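Local coordinates for uncharacterized protein (Acinetobacter baumannii, PDB 5D66), which is of unknown function but folds as an ankyrin repeat domain, a scaffold that in relatives commonly serves protein-protein recognition, at residues Pro166-Ala180 with Arg186-Lys198. Residues are numbered along the deposited sequence; the frame is centred on the assembly and turned at random. Where two conformers were deposited one is given.
Sequences PNLADKDGITPLQHA and REIEKLLLVAGAK
L177 packs its branch against E189 and L193, with L192 CD1 lying under the backbone of P176 and L177. Residues 176-180 of helix 176-183 run nearly antiparallel to helix 186-194, the axes of these segments 9.1 Å apart at 160°, an antiparallel helical pair of the kind from which ankyrin repeat domains are built. L177 can be followed outward. Its CB lies 3.8 Å from K198 O and also against A197 CB; CG stands anti to the backbone N (chi1 -179°), which directs the branch toward helix 186-194. There CD1 meets E189 CG at 3.8 Å and CD2 reaches L193 CD2, the two leucine side chains crossing at about a right angle, while CD2 also lies 3.6 Å from the terminal carbon K198 C. Deeper in, L192 CD1 lies 3.6 Å from P176 O and touches A180 CB, while CD2 meets P176 CB and P166 CB; A180 CB packs on I188 CG2.

A Schellman motif at G196 ends the helix, and both ends of the N167 amide bond to the chain there. K198 N donates to N167 OD1 (2.8 Å, 174°) in the carbonyl plane, on a lone pair; N167 ND2 donates to G196 O at 3.1 Å, from above that carbonyl's plane. A water accepts from L177 N.

The T175 hydroxyl caps helix 176-183 by accepting from Q178 N. The pair lies at the C-terminal end of the stack; P166, from the preceding loop, and A195, just past helix 186-194, pack on L160 of helix 150-162, and P176 on L140 of helix 138-144.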
loop_
_atom_site.group_PDB
_atom_site.type_symbol
_atom_site.label_atom_id
_atom_site.label_comp_id
_atom_site.label_asym_id
_atom_site.label_seq_id
_atom_site.Cartn_x
_atom_site.Cartn_y
_atom_site.Cartn_z
ATOM N N PRO A 166 -11.939 -6.669 15.999
ATOM C CA PRO A 166 -11.946 -8.051 15.562
ATOM C C PRO A 166 -13.301 -8.578 15.157
ATOM O O PRO A 166 -13.403 -9.712 14.715
ATOM C CB PRO A 166 -11.473 -8.768 16.797
ATOM C CG PRO A 166 -12.051 -7.952 17.952
ATOM C CD PRO A 166 -11.839 -6.539 17.454
ATOM N N ASN A 167 -14.356 -7.753 15.312
ATOM C CA ASN A 167 -15.723 -8.126 15.006
ATOM C C ASN A 167 -16.299 -7.498 13.776
ATOM O O ASN A 167 -17.486 -7.651 13.520
ATOM C CB ASN A 167 -16.594 -7.889 16.260
ATOM C CG ASN A 167 -16.180 -8.851 17.373
ATOM O OD1 ASN A 167 -16.060 -10.030 17.114
ATOM N ND2 ASN A 167 -15.911 -8.367 18.560
ATOM N N LEU A 168 -15.514 -6.816 12.974
ATOM C CA LEU A 168 -15.980 -6.288 11.673
ATOM C C LEU A 168 -15.979 -7.421 10.679
ATOM O O LEU A 168 -14.934 -7.944 10.302
ATOM C CB LEU A 168 -15.126 -5.112 11.190
ATOM C CG LEU A 168 -15.286 -3.838 11.986
ATOM C CD1 LEU A 168 -14.323 -2.777 11.428
ATOM C CD2 LEU A 168 -16.694 -3.291 12.084
ATOM N N ALA A 169 -17.187 -7.851 10.325
ATOM C CA ALA A 169 -17.448 -8.987 9.454
ATOM C C ALA A 169 -17.406 -8.603 7.961
ATOM O O ALA A 169 -17.466 -7.430 7.610
ATOM C CB ALA A 169 -18.774 -9.581 9.846
ATOM N N ASP A 170 -17.337 -9.628 7.104
ATOM C CA ASP A 170 -17.442 -9.454 5.667
ATOM C C ASP A 170 -18.860 -9.067 5.252
ATOM O O ASP A 170 -19.771 -8.900 6.088
ATOM C CB ASP A 170 -16.860 -10.654 4.929
ATOM C CG ASP A 170 -17.697 -11.937 4.991
ATOM O OD1 ASP A 170 -18.921 -11.825 5.294
ATOM O OD2 ASP A 170 -17.148 -13.026 4.652
ATOM N N LYS A 171 -19.085 -8.876 3.952
ATOM C CA LYS A 171 -20.405 -8.444 3.477
ATOM C C LYS A 171 -21.492 -9.419 3.822
ATOM O O LYS A 171 -22.640 -9.020 3.972
ATOM C CB LYS A 171 -20.429 -8.287 1.961
ATOM C CG LYS A 171 -19.920 -7.009 1.501
ATOM C CD LYS A 171 -19.967 -6.981 0.024
ATOM C CE LYS A 171 -19.369 -5.726 -0.473
ATOM N NZ LYS A 171 -19.171 -5.905 -1.892
ATOM N N ASP A 172 -21.129 -10.692 3.943
ATOM C CA ASP A 172 -22.076 -11.773 4.148
ATOM C C ASP A 172 -22.238 -12.116 5.628
ATOM O O ASP A 172 -22.849 -13.139 5.982
ATOM C CB ASP A 172 -21.585 -13.009 3.370
ATOM C CG ASP A 172 -21.192 -12.677 1.930
ATOM O OD1 ASP A 172 -21.965 -11.912 1.260
ATOM O OD2 ASP A 172 -20.113 -13.149 1.485
ATOM N N GLY A 173 -21.694 -11.255 6.499
ATOM C CA GLY A 173 -21.857 -11.414 7.928
ATOM C C GLY A 173 -20.885 -12.392 8.592
ATOM O O GLY A 173 -21.036 -12.680 9.792
ATOM N N ILE A 174 -19.913 -12.910 7.847
ATOM C CA ILE A 174 -18.965 -13.870 8.404
ATOM C C ILE A 174 -17.830 -13.121 9.084
ATOM O O ILE A 174 -17.161 -12.267 8.468
ATOM C CB ILE A 174 -18.518 -14.853 7.388
ATOM C CG1 ILE A 174 -19.718 -15.556 6.791
ATOM C CG2 ILE A 174 -17.543 -15.840 8.023
ATOM C CD1 ILE A 174 -19.339 -16.488 5.717
ATOM N N THR A 175 -17.627 -13.420 10.353
ATOM C CA THR A 175 -16.685 -12.690 11.163
ATOM C C THR A 175 -15.244 -13.180 10.950
ATOM O O THR A 175 -15.014 -14.337 10.506
ATOM C CB THR A 175 -17.065 -12.866 12.628
ATOM O OG1 THR A 175 -16.897 -14.224 12.979
ATOM C CG2 THR A 175 -18.475 -12.314 12.949
ATOM N N PRO A 176 -14.258 -12.369 11.341
ATOM C CA PRO A 176 -12.881 -12.883 11.361
ATOM C C PRO A 176 -12.748 -14.211 12.122
ATOM O O PRO A 176 -12.059 -15.102 11.634
ATOM C CB PRO A 176 -12.159 -11.709 12.046
ATOM C CG PRO A 176 -12.914 -10.503 11.586
ATOM C CD PRO A 176 -14.328 -10.930 11.652
ATOM N N LEU A 177 -13.387 -14.326 13.290
ATOM C CA LEU A 177 -13.305 -15.553 14.073
ATOM C C LEU A 177 -13.837 -16.742 13.294
ATOM O O LEU A 177 -13.208 -17.812 13.274
ATOM C CB LEU A 177 -14.053 -15.355 15.363
ATOM C CG LEU A 177 -14.039 -16.556 16.325
ATOM C CD1 LEU A 177 -12.646 -16.913 16.719
ATOM C CD2 LEU A 177 -14.901 -16.250 17.532
ATOM N N GLN A 178 -14.998 -16.597 12.679
ATOM C CA GLN A 178 -15.541 -17.693 11.899
ATOM C C GLN A 178 -14.656 -18.059 10.719
ATOM O O GLN A 178 -14.440 -19.230 10.441
ATOM C CB GLN A 178 -16.974 -17.400 11.486
ATOM C CG GLN A 178 -17.656 -18.628 10.867
ATOM C CD GLN A 178 -17.655 -19.877 11.810
ATOM O OE1 GLN A 178 -18.178 -19.823 12.929
ATOM N NE2 GLN A 178 -16.956 -20.952 11.394
ATOM N N HIS A 179 -14.135 -17.050 10.029
ATOM C CA HIS A 179 -13.203 -17.303 8.955
ATOM C C HIS A 179 -11.997 -18.104 9.399
ATOM O O HIS A 179 -11.536 -19.021 8.692
ATOM C CB HIS A 179 -12.786 -16.021 8.250
ATOM C CG HIS A 179 -13.786 -15.510 7.264
ATOM N ND1 HIS A 179 -14.155 -16.239 6.159
ATOM C CD2 HIS A 179 -14.444 -14.348 7.186
ATOM C CE1 HIS A 179 -14.976 -15.545 5.412
ATOM N NE2 HIS A 179 -15.194 -14.409 6.032
ATOM N N ALA A 180 -11.436 -17.755 10.541
ATOM C CA ALA A 180 -10.287 -18.483 11.078
ATOM C C ALA A 180 -10.671 -19.921 11.440
ATOM O O ALA A 180 -9.922 -20.884 11.164
ATOM C CB ALA A 180 -9.744 -17.753 12.264
ATOM N N ARG A 186 -5.406 -22.121 13.976
ATOM C CA ARG A 186 -5.584 -22.149 15.429
ATOM C C ARG A 186 -4.926 -20.969 16.090
ATOM O O ARG A 186 -5.458 -20.374 17.041
ATOM C CB ARG A 186 -4.976 -23.417 16.003
ATOM C CG ARG A 186 -5.591 -24.681 15.434
ATOM C CD ARG A 186 -5.000 -25.927 16.112
ATOM N NE ARG A 186 -3.575 -26.059 15.856
ATOM C CZ ARG A 186 -2.699 -26.642 16.663
ATOM N NH1 ARG A 186 -3.073 -27.184 17.803
ATOM N NH2 ARG A 186 -1.386 -26.668 16.349
ATOM N N GLU A 187 -3.744 -20.580 15.595
ATOM C CA GLU A 187 -3.009 -19.433 16.139
ATOM C C GLU A 187 -3.807 -18.131 15.940
ATOM O O GLU A 187 -3.988 -17.360 16.903
ATOM C CB GLU A 187 -1.595 -19.323 15.532
ATOM C CG GLU A 187 -0.759 -20.544 15.674
ATOM C CD GLU A 187 -0.947 -21.654 14.644
ATOM O OE1 GLU A 187 -1.901 -21.606 13.810
ATOM O OE2 GLU A 187 -0.263 -22.673 14.745
ATOM N N ILE A 188 -4.283 -17.909 14.705
ATOM C CA ILE A 188 -5.080 -16.740 14.435
ATOM C C ILE A 188 -6.381 -16.732 15.284
ATOM O O ILE A 188 -6.773 -15.699 15.810
ATOM C CB ILE A 188 -5.378 -16.636 12.936
ATOM C CG1 ILE A 188 -4.083 -16.230 12.225
ATOM C CG2 ILE A 188 -6.553 -15.671 12.698
ATOM C CD1 ILE A 188 -4.136 -16.303 10.703
ATOM N N GLU A 189 -7.048 -17.909 15.437
ATOM C CA GLU A 189 -8.208 -18.003 16.321
ATOM C C GLU A 189 -7.895 -17.516 17.737
ATOM O O GLU A 189 -8.667 -16.759 18.328
ATOM C CB GLU A 189 -8.795 -19.405 16.297
ATOM C CG GLU A 189 -9.950 -19.559 17.244
ATOM C CD GLU A 189 -10.500 -20.961 17.328
ATOM O OE1 GLU A 189 -9.809 -21.888 16.849
ATOM O OE2 GLU A 189 -11.572 -21.147 17.928
ATOM N N LYS A 190 -6.789 -18.000 18.272
ATOM C CA LYS A 190 -6.431 -17.615 19.640
ATOM C C LYS A 190 -6.143 -16.133 19.757
ATOM O O LYS A 190 -6.603 -15.495 20.708
ATOM C CB LYS A 190 -5.291 -18.431 20.164
ATOM C CG LYS A 190 -5.692 -19.884 20.472
ATOM C CD LYS A 190 -4.583 -20.741 21.005
ATOM C CE LYS A 190 -4.484 -20.628 22.436
ATOM N NZ LYS A 190 -5.541 -21.444 23.163
ATOM N N LEU A 191 -5.426 -15.559 18.786
ATOM C CA LEU A 191 -5.197 -14.128 18.767
ATOM C C LEU A 191 -6.463 -13.315 18.711
ATOM O O LEU A 191 -6.612 -12.326 19.431
ATOM C CB LEU A 191 -4.327 -13.764 17.543
ATOM C CG LEU A 191 -2.895 -14.246 17.597
ATOM C CD1 LEU A 191 -2.219 -14.181 16.227
ATOM C CD2 LEU A 191 -2.070 -13.440 18.604
ATOM N N LEU A 192 -7.423 -13.745 17.883
ATOM C CA LEU A 192 -8.717 -13.086 17.757
ATOM C C LEU A 192 -9.503 -13.137 19.071
ATOM O O LEU A 192 -10.101 -12.152 19.519
ATOM C CB LEU A 192 -9.515 -13.709 16.645
ATOM C CG LEU A 192 -9.061 -13.308 15.243
ATOM C CD1 LEU A 192 -9.687 -14.200 14.202
ATOM C CD2 LEU A 192 -9.407 -11.891 14.931
ATOM N N LEU A 193 -9.571 -14.324 19.682
ATOM C CA LEU A 193 -10.344 -14.501 20.930
ATOM C C LEU A 193 -9.813 -13.597 22.045
ATOM O O LEU A 193 -10.601 -12.963 22.720
ATOM C CB LEU A 193 -10.343 -15.952 21.373
ATOM C CG LEU A 193 -11.231 -16.866 20.511
ATOM C CD1 LEU A 193 -10.857 -18.309 20.806
ATOM C CD2 LEU A 193 -12.703 -16.597 20.665
ATOM N N VAL A 194 -8.502 -13.489 22.202
ATOM C CA VAL A 194 -8.014 -12.643 23.273
ATOM C C VAL A 194 -8.273 -11.138 22.963
ATOM O O VAL A 194 -8.376 -10.360 23.880
ATOM C CB VAL A 194 -6.533 -13.004 23.696
ATOM C CG1 VAL A 194 -6.356 -14.519 24.029
ATOM C CG2 VAL A 194 -5.567 -12.641 22.611
ATOM N N ALA A 195 -8.435 -10.771 21.692
ATOM C CA ALA A 195 -8.803 -9.427 21.290
ATOM C C ALA A 195 -10.302 -9.137 21.423
ATOM O O ALA A 195 -10.729 -8.023 21.081
ATOM C CB ALA A 195 -8.363 -9.225 19.831
ATOM N N GLY A 196 -11.082 -10.110 21.876
ATOM C CA GLY A 196 -12.535 -9.916 22.034
ATOM C C GLY A 196 -13.398 -10.366 20.893
ATOM O O GLY A 196 -14.549 -9.966 20.826
ATOM N N ALA A 197 -12.837 -11.150 19.980
ATOM C CA ALA A 197 -13.607 -11.630 18.851
ATOM C C ALA A 197 -14.738 -12.511 19.333
ATOM O O ALA A 197 -14.557 -13.357 20.229
ATOM C CB ALA A 197 -12.762 -12.402 17.919
ATOM N N LYS A 198 -15.877 -12.328 18.663
ATOM C CA LYS A 198 -17.039 -13.160 18.745
ATOM C C LYS A 198 -17.462 -13.670 17.326
ATOM O O LYS A 198 -17.047 -13.112 16.245
ATOM C CB LYS A 198 -18.201 -12.357 19.378
ATOM C CG LYS A 198 -17.826 -11.700 20.702
ATOM C CD LYS A 198 -19.011 -11.053 21.377
ATOM C CE LYS A 198 -18.572 -10.405 22.689
ATOM N NZ LYS A 198 -19.672 -9.637 23.332
ATOM O OXT LYS A 198 -18.274 -14.614 17.260
HETATM O O HOH W 1 -14.590 -12.216 14.911
HETATM O O HOH W 2 -18.290 -15.682 14.978
#